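Long-range contacts in endo-beta-1,4-xylanase Xyn10C (Pseudomonas cellulosa, PDB 1GNY), which cleaves internal linkages of the xylan backbone with its C-terminal domain and binds xylan through the N-terminal family 15 carbohydrate-binding module described here: residues G12-S18 with G41-D47; A57-V63 with I142-T148; A67-A71 with S97-A102; A80-D85 with K118-R124. All coordinates share one frame; numbering follows the deposited sequence.

The four contacts show how a beta-sandwich divides core from surface chemistry. Contacts 1 and 2 each pair antiparallel strands, contact 1 in one sheet and contact 2 in the other, and meet in the core, where W13 and F46 pack on V145. Contact 2 adds only apolar side chains there, whereas contact 1 also presents polar groups to the glycan. Contacts 3 and 4 lie farther out, their centres about 17 and 15 Å from the chain's centre, against about 8 Å for the others. Contact 4 shares a xylose and the D47-K83 salt bridge with contact 1. Contact 3 ties a helix to a loop chiefly through one lysine, with sodium bound at the loop's far end.

Contact 1. Residues G12-S18 with G41-D47; sequences GWRGNAS and GVGAVFD. With XYP (beta-D-xylopyranose), chain B.
R14 and V45 form an antiparallel hydrogen-bonded pair, an example of an edge strand that exchanges backbone bonds with its neighbour at alternate residues. R14 N donates to V45 O (2.9 Å), and V45 N returns the bond to R14 O. N16 and G43 repeat this, though N16 N meets G43 O from above the carbonyl plane at 3.0 Å. Past the strand, S18 N donates to G41 O at 2.9 Å, while S18 OG bonds to Q131.

A bend at chi3 (-68°) turns the R14 guanidinium end-on to D47. NH2 of R14 reaches OD1 of D47 at 2.9 Å, almost straight (176°) and within the guanidinium plane; R14 NH1 meets D47 OD2 at 3.0 Å from above the carboxylate plane. R14 NH2 is also bonded to Q127, and D47 OD2 forms a salt bridge with K83, so the carboxylate faces two cations lying close together, which probably favours its charged form. A water bridges G12 O (2.7 Å) to D47 N.

N16 rests its CB on V45 CG1 (3.8 Å) and extends its amide to the sugar, where ND2 donates to O2 of the xylose in chain B at 2.6 Å, so this edge strand supplies part of the xylan-binding site. On the apolar side, F46 CB lies over the W13 five-membered ring in a CH-pi contact; W13 NE1 is satisfied by D8 O.

Strand 14-17 is outermost in its five-stranded sheet, strand 42-48 separating it from strand 126-133. W13 and A44 touch strand 32-36 of the other sheet, whereas N16 and V45 lean on F79 of strand 75-82.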
# COMPACT_ATOMS: atom_id res chain seq x y z
N GLY A 12 -1.93 -12.94 5.53
CA GLY A 12 -1.99 -12.58 4.13
C GLY A 12 -1.05 -11.51 3.62
O GLY A 12 -1.07 -11.21 2.43
N TRP A 13 -0.22 -10.95 4.49
CA TRP A 13 0.75 -9.95 4.04
C TRP A 13 2.11 -10.56 3.70
O TRP A 13 2.50 -11.60 4.22
CB TRP A 13 0.93 -8.85 5.07
CG TRP A 13 -0.24 -7.88 5.22
CD1 TRP A 13 -1.43 -8.09 5.86
CD2 TRP A 13 -0.27 -6.53 4.77
NE1 TRP A 13 -2.20 -6.95 5.83
CE2 TRP A 13 -1.51 -5.97 5.16
CE3 TRP A 13 0.64 -5.71 4.05
CZ2 TRP A 13 -1.85 -4.67 4.87
CZ3 TRP A 13 0.32 -4.43 3.80
CH2 TRP A 13 -0.93 -3.90 4.19
N ARG A 14 2.85 -9.84 2.86
CA ARG A 14 4.22 -10.21 2.43
C ARG A 14 5.07 -8.97 2.27
O ARG A 14 4.54 -7.89 2.01
CB ARG A 14 4.22 -10.85 1.03
CG ARG A 14 3.28 -12.00 0.77
CD ARG A 14 3.34 -12.49 -0.69
NE ARG A 14 2.81 -11.59 -1.74
CZ ARG A 14 1.52 -11.47 -2.06
NH1 ARG A 14 0.60 -12.17 -1.42
NH2 ARG A 14 1.14 -10.68 -3.05
N GLY A 15 6.38 -9.14 2.41
CA GLY A 15 7.30 -8.10 1.97
C GLY A 15 7.26 -8.06 0.44
O GLY A 15 6.81 -9.00 -0.24
N ASN A 16 7.69 -6.91 -0.09
CA ASN A 16 7.75 -6.65 -1.56
C ASN A 16 8.92 -5.76 -1.96
O ASN A 16 9.33 -4.86 -1.21
CB ASN A 16 6.48 -5.96 -2.02
CG ASN A 16 6.22 -6.11 -3.50
OD1 ASN A 16 6.20 -5.12 -4.27
ND2 ASN A 16 5.97 -7.31 -3.90
N ALA A 17 9.47 -6.07 -3.14
CA ALA A 17 10.52 -5.25 -3.77
C ALA A 17 10.12 -4.99 -5.21
O ALA A 17 9.94 -5.90 -5.98
CB ALA A 17 11.85 -5.90 -3.72
N SER A 18 9.96 -3.72 -5.56
CA SER A 18 9.65 -3.32 -6.96
C SER A 18 10.81 -2.62 -7.69
O SER A 18 10.67 -2.26 -8.87
CB SER A 18 8.42 -2.39 -6.95
OG SER A 18 8.76 -1.12 -6.34
N GLY A 41 11.62 1.28 -3.42
CA GLY A 41 10.80 0.16 -3.88
C GLY A 41 10.55 -0.96 -2.89
O GLY A 41 9.88 -1.90 -3.25
N VAL A 42 11.03 -0.83 -1.65
CA VAL A 42 10.80 -1.85 -0.62
C VAL A 42 9.47 -1.49 0.04
O VAL A 42 9.24 -0.33 0.40
CB VAL A 42 11.97 -1.96 0.40
CG1 VAL A 42 11.65 -2.92 1.54
CG2 VAL A 42 13.25 -2.40 -0.35
N GLY A 43 8.61 -2.48 0.20
CA GLY A 43 7.30 -2.27 0.79
C GLY A 43 6.67 -3.51 1.40
O GLY A 43 7.33 -4.51 1.65
N ALA A 44 5.34 -3.40 1.57
CA ALA A 44 4.49 -4.46 2.13
C ALA A 44 3.21 -4.53 1.32
O ALA A 44 2.66 -3.49 1.01
CB ALA A 44 4.19 -4.18 3.54
N VAL A 45 2.78 -5.75 1.01
CA VAL A 45 1.62 -6.00 0.15
C VAL A 45 0.72 -7.13 0.62
O VAL A 45 1.15 -7.97 1.43
CB VAL A 45 2.06 -6.35 -1.32
CG1 VAL A 45 2.80 -5.17 -2.02
CG2 VAL A 45 2.86 -7.60 -1.39
N PHE A 46 -0.51 -7.14 0.08
CA PHE A 46 -1.48 -8.20 0.29
C PHE A 46 -2.26 -8.31 -1.02
O PHE A 46 -2.17 -7.44 -1.90
CB PHE A 46 -2.43 -7.89 1.46
CG PHE A 46 -3.25 -6.64 1.26
CD1 PHE A 46 -2.72 -5.40 1.58
CD2 PHE A 46 -4.52 -6.71 0.67
CE1 PHE A 46 -3.45 -4.24 1.35
CE2 PHE A 46 -5.24 -5.55 0.44
CZ PHE A 46 -4.70 -4.32 0.75
N ASP A 47 -3.08 -9.34 -1.12
CA ASP A 47 -3.88 -9.53 -2.32
C ASP A 47 -5.37 -9.34 -2.08
O ASP A 47 -5.92 -9.78 -1.07
CB ASP A 47 -3.72 -10.94 -2.88
CG ASP A 47 -2.34 -11.25 -3.27
OD1 ASP A 47 -1.61 -10.35 -3.78
OD2 ASP A 47 -1.89 -12.40 -3.14
C1 XYP B . 7.36 -8.38 -8.18
C2 XYP B . 6.74 -7.34 -7.26
C3 XYP B . 6.07 -6.23 -8.07
C4 XYP B . 7.01 -5.73 -9.18
C5 XYP B . 7.54 -6.93 -9.94
O2 XYP B . 5.75 -7.94 -6.43
O3 XYP B . 5.71 -5.15 -7.23
O4 XYP B . 6.26 -4.91 -10.04
O5 XYP B . 8.20 -7.84 -9.10
O HOH W 1 -3.13 -11.63 0.74

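Contact 2. Residues A57-V63 with I142-T148; sequences AVIAMVV and IKSVTIT
M61 and V145 come together because M61 CG stands anti to its own carbonyl carbon (chi1 -61°) and V145 CG2 is likewise anti to its carbonyl carbon; the two side chains then run side by side, with M61 CG 3.9 Å from V145 CG2. The setting is a pair of central antiparallel strands in one sheet of the beta-sandwich, interrupted by a classic beta bulge. I59 illustrates how neighbours on such a face line up: its CG2 branch touches V145 CG1 at 4.0 Å, while its CG1 branch lies alongside I147 CG1. These residues point into the core, where I59 and M61 meet I78 of the opposite sheet.

The pairing is regular from V58-T148 through A60-T146 (A60 N to T146 O 2.8 Å) to V62 N, which donates to S144 O at 3.0 Å; the register shifts just after V62. K143 takes up nearly helical backbone angles, so K143 and S144 both face V62, and K143 N donates to V62 O at 2.8 Å. The extra residue sends the lysine chain out to a salt bridge with D105. On the face of V58, A60 and V62, S144 OG lies 3.3 Å from the methyl CG2 of V62.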
# COMPACT_ATOMS: atom_id res chain seq x y z
N ALA A 57 -12.27 3.08 -6.72
CA ALA A 57 -12.19 2.68 -5.31
C ALA A 57 -11.20 3.58 -4.58
O ALA A 57 -10.26 4.10 -5.18
CB ALA A 57 -11.74 1.22 -5.17
N VAL A 58 -11.43 3.77 -3.29
CA VAL A 58 -10.55 4.56 -2.42
C VAL A 58 -9.89 3.65 -1.38
O VAL A 58 -10.59 3.01 -0.60
CB VAL A 58 -11.29 5.69 -1.70
CG1 VAL A 58 -10.35 6.48 -0.81
CG2 VAL A 58 -11.94 6.59 -2.75
N ILE A 59 -8.56 3.61 -1.39
CA ILE A 59 -7.77 2.87 -0.40
C ILE A 59 -7.37 3.85 0.70
O ILE A 59 -6.80 4.92 0.40
CB ILE A 59 -6.48 2.28 -1.06
CG1 ILE A 59 -6.84 1.39 -2.25
CG2 ILE A 59 -5.65 1.51 -0.04
CD1 ILE A 59 -5.67 1.12 -3.16
N ALA A 60 -7.68 3.52 1.93
CA ALA A 60 -7.27 4.36 3.08
C ALA A 60 -6.42 3.51 4.02
O ALA A 60 -6.88 2.46 4.49
CB ALA A 60 -8.46 4.92 3.80
N MET A 61 -5.19 3.96 4.29
CA MET A 61 -4.30 3.26 5.21
C MET A 61 -3.99 4.08 6.45
O MET A 61 -3.65 5.23 6.31
CB MET A 61 -2.97 2.92 4.51
CG MET A 61 -3.12 2.04 3.33
SD MET A 61 -1.55 1.16 2.99
CE MET A 61 -2.05 0.27 1.55
N VAL A 62 -4.13 3.50 7.64
CA VAL A 62 -3.67 4.21 8.87
C VAL A 62 -2.26 3.70 9.08
O VAL A 62 -2.07 2.48 9.22
CB VAL A 62 -4.52 3.94 10.10
CG1 VAL A 62 -3.89 4.61 11.35
CG2 VAL A 62 -5.95 4.46 9.91
N VAL A 63 -1.28 4.60 9.12
CA VAL A 63 0.14 4.22 9.26
C VAL A 63 0.86 4.96 10.36
O VAL A 63 0.39 5.99 10.82
CB VAL A 63 0.94 4.42 7.94
CG1 VAL A 63 0.28 3.67 6.80
CG2 VAL A 63 1.08 5.92 7.57
N ILE A 142 1.86 -0.42 9.29
CA ILE A 142 0.46 -0.31 8.80
C ILE A 142 -0.49 -0.86 9.88
O ILE A 142 -0.41 -2.04 10.24
CB ILE A 142 0.20 -1.03 7.44
CG1 ILE A 142 1.22 -0.61 6.40
CG2 ILE A 142 -1.22 -0.73 6.94
CD1 ILE A 142 2.34 -1.58 6.23
N LYS A 143 -1.38 -0.02 10.39
CA LYS A 143 -2.37 -0.43 11.43
C LYS A 143 -3.66 -1.00 10.82
O LYS A 143 -4.27 -1.92 11.39
CB LYS A 143 -2.69 0.76 12.37
CG LYS A 143 -1.52 1.21 13.18
CD LYS A 143 -1.91 2.14 14.30
CE LYS A 143 -0.89 2.14 15.42
NZ LYS A 143 -1.33 3.09 16.50
N SER A 144 -4.09 -0.42 9.71
CA SER A 144 -5.34 -0.82 9.03
C SER A 144 -5.36 -0.37 7.58
O SER A 144 -4.72 0.64 7.21
CB SER A 144 -6.56 -0.23 9.75
OG SER A 144 -6.63 1.21 9.61
N VAL A 145 -6.11 -1.12 6.77
CA VAL A 145 -6.34 -0.75 5.37
C VAL A 145 -7.83 -0.95 5.08
O VAL A 145 -8.36 -2.02 5.32
CB VAL A 145 -5.52 -1.58 4.37
CG1 VAL A 145 -5.81 -1.17 2.94
CG2 VAL A 145 -4.02 -1.47 4.68
N THR A 146 -8.50 0.10 4.62
CA THR A 146 -9.91 -0.04 4.27
C THR A 146 -10.12 0.44 2.84
O THR A 146 -9.62 1.51 2.44
CB THR A 146 -10.90 0.52 5.32
OG1 THR A 146 -11.58 1.68 4.87
CG2 THR A 146 -10.31 0.85 6.60
N ILE A 147 -10.81 -0.39 2.06
CA ILE A 147 -11.05 -0.11 0.64
C ILE A 147 -12.55 0.10 0.44
O ILE A 147 -13.33 -0.79 0.71
CB ILE A 147 -10.50 -1.22 -0.26
CG1 ILE A 147 -8.99 -1.37 0.00
CG2 ILE A 147 -10.77 -0.92 -1.74
CD1 ILE A 147 -8.31 -2.53 -0.68
N THR A 148 -12.91 1.27 -0.07
CA THR A 148 -14.32 1.60 -0.33
C THR A 148 -14.55 1.58 -1.83
O THR A 148 -14.03 2.42 -2.56
CB THR A 148 -14.69 2.96 0.26
OG1 THR A 148 -14.50 2.94 1.68
CG2 THR A 148 -16.18 3.25 0.12

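Contact 3. Residues A67-A71 with S97-A102; sequences AEFKA and SSELTA. With NA (sodium ion), chain C.
K70 reaches across from its helix to two backbone carbonyls of S97-A102, showing how a single lysine can fasten a loop that begins with a 3-10 turn. Its CG leaves anti to the backbone N (chi1 172°), one bend follows at chi2 (65°), and the remaining chain is extended. NZ of K70 thus comes 2.8 Å from S97 O and, with a second bond, 2.8 Å from L100 O. A water also accepts from K70 NZ (2.9 Å) and is bonded to S97 OG, giving the ammonium group three acceptors. S97 O is gripped by two donors, K70 NZ and L100 N, which approach from opposite faces of its plane. A methionine in place of K70 would probably leave L100 O without this donor and the loop less firmly tied to the helix.

F69, its CG also anti to the backbone N (chi1 -173°), turns a ring edge to L100, CE1 lying 3.9 Å from L100 CD1. A102 sets its CB against A67 N at 3.7 Å and binds sodium through its O at 2.4 Å; N64 OD1 and V65 O share the ion. Helix 67-72 links strands 58-65 and 75-82, and F69 and L100 both pack on L76 of the latter.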
# COMPACT_ATOMS: atom_id res chain seq x y z
N ALA A 67 10.97 7.61 13.31
CA ALA A 67 11.80 8.83 13.28
C ALA A 67 12.91 8.76 12.21
O ALA A 67 13.17 9.72 11.48
CB ALA A 67 12.40 9.09 14.66
N GLU A 68 13.56 7.59 12.12
CA GLU A 68 14.59 7.39 11.10
C GLU A 68 14.02 7.50 9.68
O GLU A 68 14.69 8.01 8.77
CB GLU A 68 15.28 6.03 11.28
CG GLU A 68 16.31 6.01 12.40
CD GLU A 68 16.85 4.61 12.67
OE1 GLU A 68 16.21 3.60 12.28
OE2 GLU A 68 17.94 4.49 13.27
N PHE A 69 12.79 7.02 9.47
CA PHE A 69 12.16 7.15 8.15
C PHE A 69 11.91 8.64 7.84
O PHE A 69 12.18 9.11 6.73
CB PHE A 69 10.86 6.35 8.00
CG PHE A 69 10.30 6.34 6.59
CD1 PHE A 69 9.53 7.41 6.08
CD2 PHE A 69 10.58 5.30 5.73
CE1 PHE A 69 9.06 7.38 4.77
CE2 PHE A 69 10.12 5.30 4.42
CZ PHE A 69 9.38 6.34 3.95
N LYS A 70 11.33 9.34 8.80
CA LYS A 70 11.09 10.79 8.58
C LYS A 70 12.44 11.52 8.28
O LYS A 70 12.50 12.35 7.33
CB LYS A 70 10.36 11.41 9.77
CG LYS A 70 10.24 12.95 9.73
CD LYS A 70 9.41 13.45 8.60
CE LYS A 70 9.24 14.99 8.70
NZ LYS A 70 8.44 15.58 7.55
N ALA A 71 13.49 11.19 9.03
CA ALA A 71 14.83 11.81 8.82
C ALA A 71 15.45 11.53 7.44
O ALA A 71 16.17 12.37 6.88
CB ALA A 71 15.82 11.40 9.93
N SER A 97 7.50 13.28 1.83
CA SER A 97 8.15 13.37 3.16
C SER A 97 7.69 14.60 3.97
O SER A 97 7.43 14.51 5.18
CB SER A 97 9.68 13.37 3.04
OG SER A 97 10.28 13.38 4.34
N SER A 98 7.54 15.71 3.26
CA SER A 98 7.07 16.98 3.88
C SER A 98 5.69 16.89 4.56
O SER A 98 5.42 17.61 5.53
CB SER A 98 7.09 18.13 2.85
OG SER A 98 6.22 17.88 1.78
N GLU A 99 4.87 15.96 4.11
CA GLU A 99 3.54 15.76 4.66
C GLU A 99 3.50 14.65 5.69
O GLU A 99 2.44 14.37 6.26
CB GLU A 99 2.57 15.51 3.53
CG GLU A 99 2.78 16.48 2.35
CD GLU A 99 2.63 17.94 2.74
OE1 GLU A 99 1.50 18.35 3.10
OE2 GLU A 99 3.63 18.70 2.68
N LEU A 100 4.61 13.98 5.92
CA LEU A 100 4.67 12.94 6.96
C LEU A 100 5.25 13.48 8.27
O LEU A 100 5.94 14.51 8.31
CB LEU A 100 5.53 11.78 6.46
CG LEU A 100 5.17 11.16 5.08
CD1 LEU A 100 6.27 10.16 4.66
CD2 LEU A 100 3.81 10.52 5.13
N THR A 101 5.02 12.71 9.32
CA THR A 101 5.56 12.97 10.65
C THR A 101 5.74 11.63 11.37
O THR A 101 4.99 10.66 11.10
CB THR A 101 4.63 13.87 11.50
OG1 THR A 101 5.22 14.09 12.80
CG2 THR A 101 3.31 13.22 11.79
N ALA A 102 6.71 11.59 12.25
CA ALA A 102 6.88 10.43 13.13
C ALA A 102 6.14 10.62 14.46
O ALA A 102 6.12 9.69 15.31
CB ALA A 102 8.34 10.20 13.39
NA NA C . 6.15 7.33 14.84
O HOH W 2 10.26 10.82 5.13
O HOH W 3 10.61 15.66 5.69
O HOH W 4 7.53 6.72 16.07
O HOH W 5 4.25 8.14 16.70

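Contact 4. Residues A80-D85 with K118-R124; sequences AQLKED and KFNQTAR. With XYP (beta-D-xylopyranose), chain B; XYP (beta-D-xylopyranose), chain D.
Beside the glycan pocket, the type II turn from L82 to D85 packs against R124, while Q81 on the same strand handles the sugar. Q81 NE2 donates to O4 of the xylose in chain B at 3.0 Å and only weakly to the next unit, and Q81 OE1 accepts from Q127. On the other side of the strand, A80 CB meets F119 CE1 at 3.9 Å, and A80 O lies at the edge of that ring.

R124 is extended from CG to NE and lays its chain along the turn, with CD 3.9 Å from L82 CB. R124 NH1 makes a long bond to K83 O (3.3 Å), tilted from the guanidinium plane, while D85 CB sits over one guanidinium face. A water accepts from R124 NE at 2.7 Å. The R124 backbone is held by the Q121 amide: R124 N donates to Q121 OE1 (2.9 Å) and Q121 NE2 donates to R124 O (2.8 Å). An alanine at R124 has no guanidinium to offer K83 O, and the turn would probably be held less firmly.

D85 OD2 lies well out of the guanidinium plane, so the contact appears to rest on packing along L82 and D85 and one long bond rather than on a salt bridge.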
# COMPACT_ATOMS: atom_id res chain seq x y z
N ALA A 80 -1.30 -0.28 -6.51
CA ALA A 80 -2.03 -1.50 -6.79
C ALA A 80 -1.62 -1.95 -8.20
O ALA A 80 -1.29 -1.14 -9.04
CB ALA A 80 -3.53 -1.26 -6.71
N GLN A 81 -1.58 -3.25 -8.44
CA GLN A 81 -1.19 -3.78 -9.77
C GLN A 81 -1.77 -5.18 -9.96
O GLN A 81 -2.07 -5.91 -9.01
CB GLN A 81 0.37 -3.82 -9.93
CG GLN A 81 1.05 -4.67 -8.86
CD GLN A 81 2.59 -4.53 -8.73
OE1 GLN A 81 3.11 -4.71 -7.62
NE2 GLN A 81 3.31 -4.32 -9.86
N LEU A 82 -1.90 -5.56 -11.21
CA LEU A 82 -2.39 -6.89 -11.58
C LEU A 82 -1.33 -7.95 -11.30
O LEU A 82 -0.22 -7.82 -11.76
CB LEU A 82 -2.77 -6.88 -13.06
CG LEU A 82 -3.88 -5.90 -13.45
CD1 LEU A 82 -4.15 -6.01 -14.97
CD2 LEU A 82 -5.17 -6.15 -12.68
N LYS A 83 -1.67 -8.96 -10.51
CA LYS A 83 -0.71 -10.00 -10.13
C LYS A 83 -0.36 -10.81 -11.33
O LYS A 83 -1.22 -11.27 -12.07
CB LYS A 83 -1.25 -10.95 -9.08
CG LYS A 83 -1.06 -10.53 -7.72
CD LYS A 83 -1.16 -11.73 -6.75
CE LYS A 83 0.16 -12.24 -6.25
NZ LYS A 83 -0.05 -13.32 -5.27
N GLU A 84 0.94 -10.94 -11.54
CA GLU A 84 1.50 -11.61 -12.70
C GLU A 84 1.41 -10.82 -14.03
O GLU A 84 1.76 -11.36 -15.07
CB GLU A 84 0.90 -13.01 -12.86
CG GLU A 84 1.93 -14.09 -12.91
CD GLU A 84 2.66 -14.21 -11.59
OE1 GLU A 84 2.03 -14.62 -10.59
OE2 GLU A 84 3.86 -13.85 -11.56
N ASP A 85 0.89 -9.59 -14.00
CA ASP A 85 0.94 -8.65 -15.15
C ASP A 85 1.34 -7.31 -14.53
O ASP A 85 0.66 -6.29 -14.67
CB ASP A 85 -0.40 -8.55 -15.92
CG ASP A 85 -0.24 -7.96 -17.35
OD1 ASP A 85 0.87 -7.55 -17.77
OD2 ASP A 85 -1.20 -7.84 -18.13
N LYS A 118 -8.65 -0.97 -16.36
CA LYS A 118 -7.91 -2.22 -16.07
C LYS A 118 -8.24 -2.91 -14.74
O LYS A 118 -8.05 -4.12 -14.61
CB LYS A 118 -6.38 -2.01 -16.16
CG LYS A 118 -5.79 -0.96 -15.24
CD LYS A 118 -4.26 -0.99 -15.24
CE LYS A 118 -3.64 -0.53 -16.58
NZ LYS A 118 -4.01 0.87 -16.96
N PHE A 119 -8.75 -2.15 -13.76
CA PHE A 119 -9.06 -2.70 -12.42
C PHE A 119 -10.49 -3.28 -12.26
O PHE A 119 -10.84 -3.79 -11.17
CB PHE A 119 -8.73 -1.71 -11.31
CG PHE A 119 -7.25 -1.56 -11.04
CD1 PHE A 119 -6.58 -2.49 -10.26
CD2 PHE A 119 -6.53 -0.46 -11.51
CE1 PHE A 119 -5.24 -2.37 -10.00
CE2 PHE A 119 -5.17 -0.35 -11.26
CZ PHE A 119 -4.52 -1.28 -10.50
N ASN A 120 -11.29 -3.19 -13.34
CA ASN A 120 -12.60 -3.89 -13.42
C ASN A 120 -12.39 -5.11 -14.32
O ASN A 120 -12.33 -4.95 -15.53
CB ASN A 120 -13.72 -2.97 -13.94
CG ASN A 120 -14.09 -1.89 -12.94
OD1 ASN A 120 -13.54 -1.83 -11.82
ND2 ASN A 120 -15.01 -1.00 -13.34
N GLN A 121 -12.23 -6.28 -13.71
CA GLN A 121 -11.71 -7.49 -14.38
C GLN A 121 -11.89 -8.73 -13.54
O GLN A 121 -12.07 -8.65 -12.32
CB GLN A 121 -10.21 -7.32 -14.73
CG GLN A 121 -9.27 -7.05 -13.54
CD GLN A 121 -8.72 -8.30 -12.90
OE1 GLN A 121 -8.21 -9.20 -13.59
NE2 GLN A 121 -8.82 -8.37 -11.56
N THR A 122 -11.81 -9.89 -14.20
CA THR A 122 -12.04 -11.21 -13.55
C THR A 122 -10.87 -12.18 -13.48
O THR A 122 -10.87 -13.10 -12.65
CB THR A 122 -13.19 -11.97 -14.25
OG1 THR A 122 -12.88 -12.11 -15.64
CG2 THR A 122 -14.51 -11.19 -14.21
N ALA A 123 -9.90 -11.98 -14.36
CA ALA A 123 -8.77 -12.91 -14.53
C ALA A 123 -7.74 -13.00 -13.39
O ALA A 123 -7.23 -14.08 -13.09
CB ALA A 123 -8.05 -12.57 -15.84
N ARG A 124 -7.42 -11.88 -12.77
CA ARG A 124 -6.28 -11.83 -11.83
C ARG A 124 -6.59 -11.32 -10.44
O ARG A 124 -7.48 -10.51 -10.26
CB ARG A 124 -5.22 -10.92 -12.43
CG ARG A 124 -4.73 -11.38 -13.79
CD ARG A 124 -3.73 -10.43 -14.44
NE ARG A 124 -3.24 -10.89 -15.74
CZ ARG A 124 -2.42 -11.92 -15.96
NH1 ARG A 124 -1.92 -12.64 -14.95
NH2 ARG A 124 -2.06 -12.22 -17.21
C1 XYP B . 7.36 -8.38 -8.18
C2 XYP B . 6.74 -7.34 -7.26
C3 XYP B . 6.07 -6.23 -8.07
C4 XYP B . 7.01 -5.73 -9.18
C5 XYP B . 7.54 -6.93 -9.94
O2 XYP B . 5.75 -7.94 -6.43
O3 XYP B . 5.71 -5.15 -7.23
O4 XYP B . 6.26 -4.91 -10.04
O5 XYP B . 8.20 -7.84 -9.10
C1 XYP D . 6.88 -3.73 -10.56
C2 XYP D . 6.55 -3.65 -12.04
C3 XYP D . 7.17 -2.38 -12.59
C4 XYP D . 6.68 -1.18 -11.82
C5 XYP D . 6.94 -1.42 -10.35
O2 XYP D . 7.11 -4.77 -12.72
O3 XYP D . 6.75 -2.16 -13.93
O4 XYP D . 7.40 -0.03 -12.25
O5 XYP D . 6.37 -2.66 -9.91
O HOH W 6 -4.24 -9.00 -17.38